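Local coordinates for fibronectin type III domain-containing protein (Simiduia agarivorans, PDB 6P2K) that probably hydrolyses xyloglucan or a related beta-glucan as a glycoside hydrolase family 74 enzyme, through its catalytic part built of two seven-bladed beta-propellers, at residues B[404-414]-B[446-454]; B[585-596]-B[607-618]. All blocks are in the same frame, centred on the assembly; numbering follows the deposited sequence.

Interaction 1. Residues B[404-414]-B[446-454]; sequences YDVAVHENYVI and SDVQAVDIA. With PE3 (3,6,9,12,15,18,21,24,27,30,33,36,39-tridecaoxahentetracontane-1,41-diol), chain V.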
loop_
_atom_site.group_PDB
_atom_site.type_symbol
_atom_site.label_atom_id
_atom_site.label_comp_id
_atom_site.label_asym_id
_atom_site.label_seq_id
_atom_site.Cartn_x
_atom_site.Cartn_y
_atom_site.Cartn_z
ATOM N N TYR B 404 -8.392 21.519 -30.691
ATOM C CA TYR B 404 -9.764 21.156 -31.043
ATOM C C TYR B 404 -10.773 21.590 -29.984
ATOM O O TYR B 404 -11.869 22.052 -30.321
ATOM C CB TYR B 404 -9.903 19.640 -31.209
ATOM C CG TYR B 404 -9.149 18.962 -32.334
ATOM C CD1 TYR B 404 -9.631 18.983 -33.638
ATOM C CD2 TYR B 404 -7.994 18.233 -32.075
ATOM C CE1 TYR B 404 -8.960 18.329 -34.660
ATOM C CE2 TYR B 404 -7.318 17.574 -33.089
ATOM C CZ TYR B 404 -7.804 17.625 -34.375
ATOM O OH TYR B 404 -7.132 16.967 -35.376
ATOM N N ASP B 405 -10.443 21.398 -28.707
ATOM C CA ASP B 405 -11.425 21.433 -27.630
ATOM C C ASP B 405 -10.686 21.717 -26.328
ATOM O O ASP B 405 -9.461 21.576 -26.248
ATOM C CB ASP B 405 -12.208 20.106 -27.556
ATOM C CG ASP B 405 -13.603 20.266 -26.948
ATOM O OD1 ASP B 405 -13.838 21.314 -26.305
ATOM O OD2 ASP B 405 -14.471 19.364 -27.139
ATOM N N VAL B 406 -11.443 22.134 -25.313
ATOM C CA VAL B 406 -10.894 22.438 -23.995
ATOM C C VAL B 406 -11.885 21.975 -22.939
ATOM O O VAL B 406 -13.098 21.958 -23.164
ATOM C CB VAL B 406 -10.581 23.948 -23.833
ATOM C CG1 VAL B 406 -11.855 24.782 -23.948
ATOM C CG2 VAL B 406 -9.860 24.230 -22.516
ATOM N N ALA B 407 -11.359 21.572 -21.783
ATOM C CA ALA B 407 -12.175 21.256 -20.621
ATOM C C ALA B 407 -11.437 21.709 -19.370
ATOM O O ALA B 407 -10.206 21.661 -19.309
ATOM C CB ALA B 407 -12.498 19.759 -20.537
ATOM N N VAL B 408 -12.198 22.152 -18.371
ATOM C CA VAL B 408 -11.644 22.732 -17.153
ATOM C C VAL B 408 -12.343 22.121 -15.946
ATOM O O VAL B 408 -13.569 21.974 -15.938
ATOM C CB VAL B 408 -11.796 24.268 -17.133
ATOM C CG1 VAL B 408 -11.324 24.839 -15.803
ATOM C CG2 VAL B 408 -11.033 24.906 -18.283
ATOM N N HIS B 409 -11.564 21.773 -14.921
ATOM C CA HIS B 409 -12.138 21.491 -13.606
ATOM C C HIS B 409 -11.167 21.973 -12.540
ATOM O O HIS B 409 -10.077 21.415 -12.403
ATOM C CB HIS B 409 -12.450 20.009 -13.423
ATOM C CG HIS B 409 -13.287 19.732 -12.216
ATOM N ND1 HIS B 409 -12.748 19.606 -10.954
ATOM C CD2 HIS B 409 -14.628 19.615 -12.069
ATOM C CE1 HIS B 409 -13.721 19.396 -10.084
ATOM N NE2 HIS B 409 -14.871 19.399 -10.734
ATOM N N GLU B 410 -11.570 22.996 -11.783
ATOM C CA GLU B 410 -10.751 23.596 -10.719
ATOM C C GLU B 410 -9.422 24.023 -11.331
ATOM O O GLU B 410 -9.438 24.801 -12.301
ATOM C CB GLU B 410 -10.651 22.625 -9.540
ATOM C CG GLU B 410 -11.979 22.315 -8.870
ATOM C CD GLU B 410 -11.841 21.326 -7.732
ATOM O OE1 GLU B 410 -10.709 20.868 -7.474
ATOM O OE2 GLU B 410 -12.869 20.996 -7.103
ATOM N N ASN B 411 -8.276 23.563 -10.825
ATOM C CA ASN B 411 -6.967 23.945 -11.346
ATOM C C ASN B 411 -6.570 23.167 -12.594
ATOM O O ASN B 411 -5.573 23.523 -13.232
ATOM C CB ASN B 411 -5.899 23.742 -10.269
ATOM C CG ASN B 411 -5.828 22.302 -9.796
ATOM O OD1 ASN B 411 -6.754 21.806 -9.158
ATOM N ND2 ASN B 411 -4.734 21.617 -10.123
ATOM N N TYR B 412 -7.310 22.118 -12.943
ATOM C CA TYR B 412 -6.973 21.260 -14.072
ATOM C C TYR B 412 -7.560 21.826 -15.360
ATOM O O TYR B 412 -8.735 22.204 -15.400
ATOM C CB TYR B 412 -7.497 19.843 -13.844
ATOM C CG TYR B 412 -7.255 18.911 -15.010
ATOM C CD1 TYR B 412 -6.037 18.264 -15.165
ATOM C CD2 TYR B 412 -8.248 18.677 -15.955
ATOM C CE1 TYR B 412 -5.815 17.409 -16.236
ATOM C CE2 TYR B 412 -8.033 17.834 -17.025
ATOM C CZ TYR B 412 -6.813 17.202 -17.161
ATOM O OH TYR B 412 -6.589 16.352 -18.220
ATOM N N VAL B 413 -6.737 21.876 -16.407
ATOM C CA VAL B 413 -7.168 22.250 -17.747
ATOM C C VAL B 413 -6.568 21.252 -18.724
ATOM O O VAL B 413 -5.412 20.842 -18.569
ATOM C CB VAL B 413 -6.741 23.687 -18.123
ATOM C CG1 VAL B 413 -7.300 24.071 -19.492
ATOM C CG2 VAL B 413 -7.186 24.685 -17.060
ATOM N N ILE B 414 -7.349 20.854 -19.726
ATOM C CA ILE B 414 -6.838 20.035 -20.816
ATOM C C ILE B 414 -7.166 20.720 -22.134
ATOM O O ILE B 414 -8.299 21.166 -22.344
ATOM C CB ILE B 414 -7.402 18.599 -20.791
ATOM C CG1 ILE B 414 -6.897 17.814 -22.006
ATOM C CG2 ILE B 414 -8.928 18.603 -20.738
ATOM C CD1 ILE B 414 -7.048 16.314 -21.875
ATOM N N SER B 446 -1.621 11.312 -30.151
ATOM C CA SER B 446 -1.240 12.623 -30.663
ATOM C C SER B 446 -2.410 13.442 -31.207
ATOM O O SER B 446 -2.198 14.593 -31.603
ATOM C CB SER B 446 -0.172 12.466 -31.751
ATOM O OG SER B 446 -0.419 11.331 -32.558
ATOM N N ASP B 447 -3.629 12.899 -31.220
ATOM C CA ASP B 447 -4.792 13.602 -31.757
ATOM C C ASP B 447 -5.958 13.452 -30.790
ATOM O O ASP B 447 -6.378 12.330 -30.496
ATOM C CB ASP B 447 -5.165 13.066 -33.143
ATOM C CG ASP B 447 -6.135 13.969 -33.876
ATOM O OD1 ASP B 447 -7.360 13.777 -33.718
ATOM O OD2 ASP B 447 -5.672 14.872 -34.608
ATOM N N VAL B 448 -6.480 14.581 -30.303
ATOM C CA VAL B 448 -7.498 14.600 -29.248
ATOM C C VAL B 448 -8.574 15.602 -29.669
ATOM O O VAL B 448 -8.497 16.794 -29.351
ATOM C CB VAL B 448 -6.913 14.958 -27.878
ATOM C CG1 VAL B 448 -8.004 14.951 -26.814
ATOM C CG2 VAL B 448 -5.799 13.987 -27.505
ATOM N N GLN B 449 -9.609 15.116 -30.356
ATOM C CA GLN B 449 -10.606 15.988 -30.965
ATOM C C GLN B 449 -11.737 16.395 -30.024
ATOM O O GLN B 449 -12.512 17.292 -30.374
ATOM C CB GLN B 449 -11.194 15.319 -32.215
ATOM C CG GLN B 449 -10.196 15.221 -33.367
ATOM C CD GLN B 449 -10.764 14.563 -34.616
ATOM O OE1 GLN B 449 -11.953 14.675 -34.913
ATOM N NE2 GLN B 449 -9.904 13.875 -35.361
ATOM N N ALA B 450 -11.852 15.783 -28.846
ATOM C CA ALA B 450 -12.937 16.121 -27.936
ATOM C C ALA B 450 -12.535 15.787 -26.506
ATOM O O ALA B 450 -11.944 14.735 -26.253
ATOM C CB ALA B 450 -14.227 15.378 -28.309
ATOM N N VAL B 451 -12.862 16.692 -25.579
ATOM C CA VAL B 451 -12.657 16.487 -24.149
ATOM C C VAL B 451 -13.879 17.007 -23.401
ATOM O O VAL B 451 -14.608 17.873 -23.892
ATOM C CB VAL B 451 -11.376 17.185 -23.629
ATOM C CG1 VAL B 451 -10.127 16.500 -24.172
ATOM C CG2 VAL B 451 -11.378 18.665 -23.997
ATOM N N ASP B 452 -14.095 16.470 -22.199
ATOM C CA ASP B 452 -15.172 16.910 -21.317
ATOM C C ASP B 452 -14.883 16.388 -19.914
ATOM O O ASP B 452 -13.941 15.621 -19.700
ATOM C CB ASP B 452 -16.543 16.433 -21.818
ATOM C CG ASP B 452 -17.667 17.405 -21.473
ATOM O OD1 ASP B 452 -17.479 18.243 -20.560
ATOM O OD2 ASP B 452 -18.741 17.330 -22.113
ATOM N N ILE B 453 -15.698 16.821 -18.954
ATOM C CA ILE B 453 -15.571 16.405 -17.558
ATOM C C ILE B 453 -16.832 15.651 -17.164
ATOM O O ILE B 453 -17.939 16.197 -17.248
ATOM C CB ILE B 453 -15.341 17.598 -16.614
ATOM C CG1 ILE B 453 -14.218 18.500 -17.132
ATOM C CG2 ILE B 453 -15.034 17.104 -15.201
ATOM C CD1 ILE B 453 -12.842 17.859 -17.109
ATOM N N ALA B 454 -16.665 14.406 -16.717
ATOM C CA ALA B 454 -17.759 13.551 -16.279
ATOM C C ALA B 454 -17.700 13.360 -14.762
ATOM O O ALA B 454 -16.943 14.036 -14.055
ATOM C CB ALA B 454 -17.708 12.211 -17.017
HETATM O O43 PE3 V . -17.754 15.727 -8.732
HETATM C C42 PE3 V . -18.688 16.179 -9.715
HETATM C C41 PE3 V . -17.959 16.477 -11.027
HETATM O O40 PE3 V . -18.940 16.932 -11.969
HETATM C C39 PE3 V . -18.335 17.254 -13.227
HETATM C C38 PE3 V . -19.425 17.727 -14.181
HETATM O O37 PE3 V . -20.079 18.890 -13.642
#
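Y404 reaches across to D447, V448 and Q449 and can be followed atom by atom. Its CB rests 3.6 Å from Q449 O. With chi1 at -65°, CG lies anti to the carbonyl carbon and the ring is laid along the neighbouring chain: CG meets Q449 CA, and CD2 comes 3.1 Å from V448 O. CD1 and CE1 run beneath the Q449 side chain, whose CG stands over the ring centre as a CH-pi contact, 3.5 Å from the centroid. At the tip, OH donates to D447 OD2 over 2.7 Å, on the syn side of a carboxylate turned 68° from the ring. The other oxygen, D447 OD1, takes NE2 of Q449 at 3.0 Å, close to the amide plane, so one aspartate fixes both the phenol and the glutamine side chain lying over it.

Further along, V451 packs across two strands of the facing sheet. Its CG2 packs on A407 CB and its CG1 on I414 CD1, 3.8 Å away, while I453 CD1 also touches A407 CB. H409 CD2 meets I453 CG2, and H409 ND1 is hydrogen-bonded to H487 NE2; a polyethylene glycol chain lies against I453 and A454. Strands 404-409 and 447-454 run at 36° to each other in separate sheets, a face-to-face packing that fits adjacent propeller blades.

D405 stands between these apolar and polar zones. OD1 accepts V406 N; OD2 ligates a zinc ion together with D513 and takes a weak bond from V451 N at 3.5 Å. The cation probably offsets the negative charge of the two aspartates.

Interaction 2. Residues B[585-596]-B[607-618]; sequences FSSTGGVQGVWR and FAQVLASSGWDA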
loop_
_atom_site.group_PDB
_atom_site.type_symbol
_atom_site.label_atom_id
_atom_site.label_comp_id
_atom_site.label_asym_id
_atom_site.label_seq_id
_atom_site.Cartn_x
_atom_site.Cartn_y
_atom_site.Cartn_z
ATOM N N PHE B 585 -27.495 16.936 -31.659
ATOM C CA PHE B 585 -26.158 17.002 -32.233
ATOM C C PHE B 585 -26.253 17.563 -33.642
ATOM O O PHE B 585 -27.309 17.521 -34.280
ATOM C CB PHE B 585 -25.455 15.634 -32.230
ATOM C CG PHE B 585 -26.058 14.616 -33.163
ATOM C CD1 PHE B 585 -27.144 13.851 -32.771
ATOM C CD2 PHE B 585 -25.507 14.390 -34.415
ATOM C CE1 PHE B 585 -27.685 12.899 -33.616
ATOM C CE2 PHE B 585 -26.047 13.442 -35.265
ATOM C CZ PHE B 585 -27.137 12.697 -34.864
ATOM N N SER B 586 -25.135 18.110 -34.109
ATOM C CA SER B 586 -25.022 18.629 -35.464
ATOM C C SER B 586 -24.398 17.553 -36.340
ATOM O O SER B 586 -23.266 17.121 -36.091
ATOM C CB SER B 586 -24.188 19.911 -35.495
ATOM O OG SER B 586 -22.965 19.743 -34.797
ATOM N N SER B 587 -25.141 17.109 -37.348
ATOM C CA SER B 587 -24.670 16.087 -38.269
ATOM C C SER B 587 -23.919 16.729 -39.421
ATOM O O SER B 587 -24.432 17.646 -40.069
ATOM C CB SER B 587 -25.842 15.269 -38.804
ATOM O OG SER B 587 -25.418 14.383 -39.828
ATOM N N THR B 588 -22.708 16.239 -39.685
ATOM C CA THR B 588 -21.896 16.738 -40.786
ATOM C C THR B 588 -21.554 15.638 -41.779
ATOM O O THR B 588 -20.660 15.820 -42.614
ATOM C CB THR B 588 -20.620 17.394 -40.253
ATOM O OG1 THR B 588 -19.728 16.389 -39.756
ATOM C CG2 THR B 588 -20.958 18.364 -39.133
ATOM N N GLY B 589 -22.241 14.506 -41.702
ATOM C CA GLY B 589 -22.081 13.445 -42.677
ATOM C C GLY B 589 -23.419 12.781 -42.919
ATOM O O GLY B 589 -24.297 12.770 -42.052
ATOM N N GLY B 590 -23.572 12.231 -44.117
ATOM C CA GLY B 590 -24.857 11.655 -44.485
ATOM C C GLY B 590 -25.908 12.746 -44.575
ATOM O O GLY B 590 -25.722 13.764 -45.252
ATOM N N VAL B 591 -27.027 12.544 -43.885
ATOM C CA VAL B 591 -28.046 13.581 -43.777
ATOM C C VAL B 591 -27.579 14.575 -42.719
ATOM O O VAL B 591 -27.537 14.254 -41.528
ATOM C CB VAL B 591 -29.419 12.994 -43.428
ATOM C CG1 VAL B 591 -30.454 14.102 -43.332
ATOM C CG2 VAL B 591 -29.840 11.967 -44.471
ATOM N N GLN B 592 -27.226 15.781 -43.154
ATOM C CA GLN B 592 -26.665 16.781 -42.264
ATOM C C GLN B 592 -27.774 17.552 -41.551
ATOM O O GLN B 592 -28.954 17.465 -41.898
ATOM C CB GLN B 592 -25.771 17.739 -43.044
ATOM C CG GLN B 592 -24.524 17.087 -43.620
ATOM C CD GLN B 592 -23.522 18.097 -44.131
ATOM O OE1 GLN B 592 -23.020 18.927 -43.374
ATOM N NE2 GLN B 592 -23.225 18.032 -45.420
ATOM N N GLY B 593 -27.377 18.323 -40.546
ATOM C CA GLY B 593 -28.276 19.205 -39.837
ATOM C C GLY B 593 -28.269 18.941 -38.350
ATOM O O GLY B 593 -27.510 18.121 -37.835
ATOM N N VAL B 594 -29.135 19.666 -37.651
ATOM C CA VAL B 594 -29.334 19.445 -36.222
ATOM C C VAL B 594 -30.306 18.287 -36.045
ATOM O O VAL B 594 -31.425 18.313 -36.566
ATOM C CB VAL B 594 -29.847 20.712 -35.523
ATOM C CG1 VAL B 594 -30.031 20.451 -34.034
ATOM C CG2 VAL B 594 -28.888 21.869 -35.751
ATOM N N TRP B 595 -29.874 17.261 -35.322
ATOM C CA TRP B 595 -30.691 16.093 -35.041
ATOM C C TRP B 595 -31.069 16.080 -33.565
ATOM O O TRP B 595 -30.347 16.616 -32.719
ATOM C CB TRP B 595 -29.939 14.806 -35.404
ATOM C CG TRP B 595 -29.986 14.471 -36.861
ATOM C CD1 TRP B 595 -29.372 15.142 -37.877
ATOM C CD2 TRP B 595 -30.679 13.370 -37.465
ATOM N NE1 TRP B 595 -29.644 14.529 -39.080
ATOM C CE2 TRP B 595 -30.443 13.440 -38.854
ATOM C CE3 TRP B 595 -31.473 12.332 -36.965
ATOM C CZ2 TRP B 595 -30.981 12.517 -39.751
ATOM C CZ3 TRP B 595 -32.005 11.414 -37.857
ATOM C CH2 TRP B 595 -31.756 11.512 -39.234
ATOM N N ARG B 596 -32.207 15.464 -33.258
ATOM C CA ARG B 596 -32.677 15.350 -31.884
ATOM C C ARG B 596 -33.067 13.909 -31.602
ATOM O O ARG B 596 -33.837 13.312 -32.361
ATOM C CB ARG B 596 -33.865 16.274 -31.624
ATOM C CG ARG B 596 -34.500 16.104 -30.255
ATOM C CD ARG B 596 -35.827 16.850 -30.212
ATOM N NE ARG B 596 -36.476 16.826 -28.905
ATOM C CZ ARG B 596 -37.305 15.870 -28.494
ATOM N NH1 ARG B 596 -37.584 14.841 -29.286
ATOM N NH2 ARG B 596 -37.857 15.942 -27.291
ATOM N N PHE B 607 -34.676 9.146 -33.177
ATOM C CA PHE B 607 -33.924 10.313 -33.613
ATOM C C PHE B 607 -34.559 10.894 -34.866
ATOM O O PHE B 607 -35.096 10.160 -35.703
ATOM C CB PHE B 607 -32.463 9.966 -33.913
ATOM C CG PHE B 607 -31.589 9.895 -32.696
ATOM C CD1 PHE B 607 -31.687 8.828 -31.816
ATOM C CD2 PHE B 607 -30.657 10.886 -32.441
ATOM C CE1 PHE B 607 -30.880 8.762 -30.693
ATOM C CE2 PHE B 607 -29.844 10.824 -31.318
ATOM C CZ PHE B 607 -29.958 9.759 -30.445
ATOM N N ALA B 608 -34.477 12.216 -34.998
ATOM C CA ALA B 608 -34.992 12.888 -36.179
ATOM C C ALA B 608 -34.236 14.189 -36.391
ATOM O O ALA B 608 -33.757 14.813 -35.439
ATOM C CB ALA B 608 -36.497 13.164 -36.069
ATOM N N GLN B 609 -34.124 14.581 -37.656
ATOM C CA GLN B 609 -33.588 15.889 -37.999
ATOM C C GLN B 609 -34.609 16.965 -37.647
ATOM O O GLN B 609 -35.803 16.813 -37.911
ATOM C CB GLN B 609 -33.248 15.935 -39.489
ATOM C CG GLN B 609 -32.655 17.244 -39.987
ATOM C CD GLN B 609 -32.746 17.372 -41.499
ATOM O OE1 GLN B 609 -33.836 17.474 -42.052
ATOM N NE2 GLN B 609 -31.600 17.353 -42.173
ATOM N N VAL B 610 -34.142 18.050 -37.028
ATOM C CA VAL B 610 -35.011 19.169 -36.677
ATOM C C VAL B 610 -34.568 20.477 -37.314
ATOM O O VAL B 610 -35.267 21.485 -37.178
ATOM C CB VAL B 610 -35.139 19.338 -35.148
ATOM C CG1 VAL B 610 -35.817 18.120 -34.536
ATOM C CG2 VAL B 610 -33.780 19.580 -34.513
ATOM N N LEU B 611 -33.431 20.492 -38.005
ATOM C CA LEU B 611 -33.018 21.650 -38.787
ATOM C C LEU B 611 -32.219 21.156 -39.983
ATOM O O LEU B 611 -31.253 20.409 -39.816
ATOM C CB LEU B 611 -32.179 22.626 -37.951
ATOM C CG LEU B 611 -31.812 23.930 -38.671
ATOM C CD1 LEU B 611 -33.049 24.800 -38.887
ATOM C CD2 LEU B 611 -30.737 24.696 -37.918
ATOM N N ALA B 612 -32.621 21.572 -41.181
ATOM C CA ALA B 612 -31.923 21.170 -42.403
ATOM C C ALA B 612 -30.740 22.109 -42.646
ATOM O O ALA B 612 -30.683 22.865 -43.617
ATOM C CB ALA B 612 -32.882 21.158 -43.586
ATOM N N SER B 613 -29.784 22.053 -41.722
ATOM C CA SER B 613 -28.557 22.826 -41.805
ATOM C C SER B 613 -27.451 21.964 -42.415
ATOM O O SER B 613 -27.664 20.803 -42.781
ATOM C CB SER B 613 -28.160 23.352 -40.422
ATOM O OG SER B 613 -28.338 22.355 -39.433
ATOM N N SER B 614 -26.260 22.546 -42.540
ATOM C CA SER B 614 -25.110 21.826 -43.074
ATOM C C SER B 614 -23.839 22.604 -42.756
ATOM O O SER B 614 -23.879 23.742 -42.283
ATOM C CB SER B 614 -25.248 21.595 -44.582
ATOM O OG SER B 614 -25.345 22.824 -45.279
ATOM N N GLY B 615 -22.699 21.970 -43.034
ATOM C CA GLY B 615 -21.400 22.554 -42.752
ATOM C C GLY B 615 -20.500 21.603 -41.990
ATOM O O GLY B 615 -20.943 20.968 -41.028
ATOM N N TRP B 616 -19.233 21.494 -42.401
ATOM C CA TRP B 616 -18.340 20.508 -41.795
ATOM C C TRP B 616 -18.064 20.807 -40.326
ATOM O O TRP B 616 -17.830 19.879 -39.540
ATOM C CB TRP B 616 -17.025 20.437 -42.576
ATOM C CG TRP B 616 -16.037 19.439 -42.021
ATOM C CD1 TRP B 616 -14.791 19.706 -41.525
ATOM C CD2 TRP B 616 -16.216 18.021 -41.912
ATOM N NE1 TRP B 616 -14.186 18.541 -41.115
ATOM C CE2 TRP B 616 -15.039 17.493 -41.341
ATOM C CE3 TRP B 616 -17.256 17.145 -42.243
ATOM C CZ2 TRP B 616 -14.875 16.130 -41.093
ATOM C CZ3 TRP B 616 -17.094 15.793 -41.993
ATOM C CH2 TRP B 616 -15.911 15.299 -41.420
ATOM N N ASP B 617 -18.092 22.079 -39.932
ATOM C CA ASP B 617 -17.832 22.473 -38.552
ATOM C C ASP B 617 -19.066 23.087 -37.894
ATOM O O ASP B 617 -18.952 23.887 -36.965
ATOM C CB ASP B 617 -16.645 23.431 -38.489
ATOM C CG ASP B 617 -15.331 22.746 -38.827
ATOM O OD1 ASP B 617 -14.924 21.826 -38.080
ATOM O OD2 ASP B 617 -14.713 23.114 -39.848
ATOM N N ALA B 618 -20.249 22.703 -38.364
ATOM C CA ALA B 618 -21.491 23.206 -37.798
ATOM C C ALA B 618 -21.664 22.720 -36.365
ATOM O O ALA B 618 -21.379 21.563 -36.047
ATOM C CB ALA B 618 -22.677 22.757 -38.648
HETATM O O HOH W 1 -23.957 20.377 -40.355
HETATM O O HOH W 2 -29.331 19.429 -44.299
#
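Q609 and W595 meet over the indole face. The Q609 CB lies 4.0 Å from the centroid of the five-membered ring as a CH-pi contact, while Q609 N stands over the same ring system. From there the Q609 chain extends, CG anti to the backbone N (chi1 -179°), until NE2 meets Q592 O at 2.7 Å, nearly end-on to the carbonyl. Q592 OE1, on an extended chain, accepts G615 N.

W616 also has CG opposite its backbone N (chi1 -180°), which brings CE3 and CZ3 to T588 OG1, 3.5 Å from CZ3; T588 CG2 is set against G615 O. S586 OG, between the backbone N and the carbonyl carbon (chi1 50°), donates to A618 O from above the carbonyl plane.

W595 NE1 and S587 OG approach V591 O from opposite faces of its plane. V610 N and L611 N share V594 O, a classic beta bulge. F585 CE1 and F607 CE2 are 3.8 Å apart, F607 CE2 near the plane of the F585 ring at its edge.

The antiparallel hairpin 593-599/605-615 shares a sheet with 582-588 and 567-575; F585 and F607 both reach M533 of strand 532-536, and beyond the corner at W616 and D617 strand 618-625 opens the next sheet.

Overall arrangement
Interaction 1 comes first along the chain and closes before interaction 2 opens. Their centres lie 24 Å apart and their nearest atoms about 7 Å, without touching. They share no sheet: interaction 1 packs the sheet beginning with strand 403-409 against that beginning with 447-456, whereas interaction 2 lies chiefly within the sheet of 567-575, 582-588, 593-599 and 605-615. The sheet of strands 511-516 to 555-559 falls between them in sequence and touches both: R512 reaches Q449 and W616, and M533 meets F585 and F607. Zinc, bound by D405 and D513, ties the sheet of 403-409 to that of 511-516, consistent with contacts between and within neighbouring blades of one propeller.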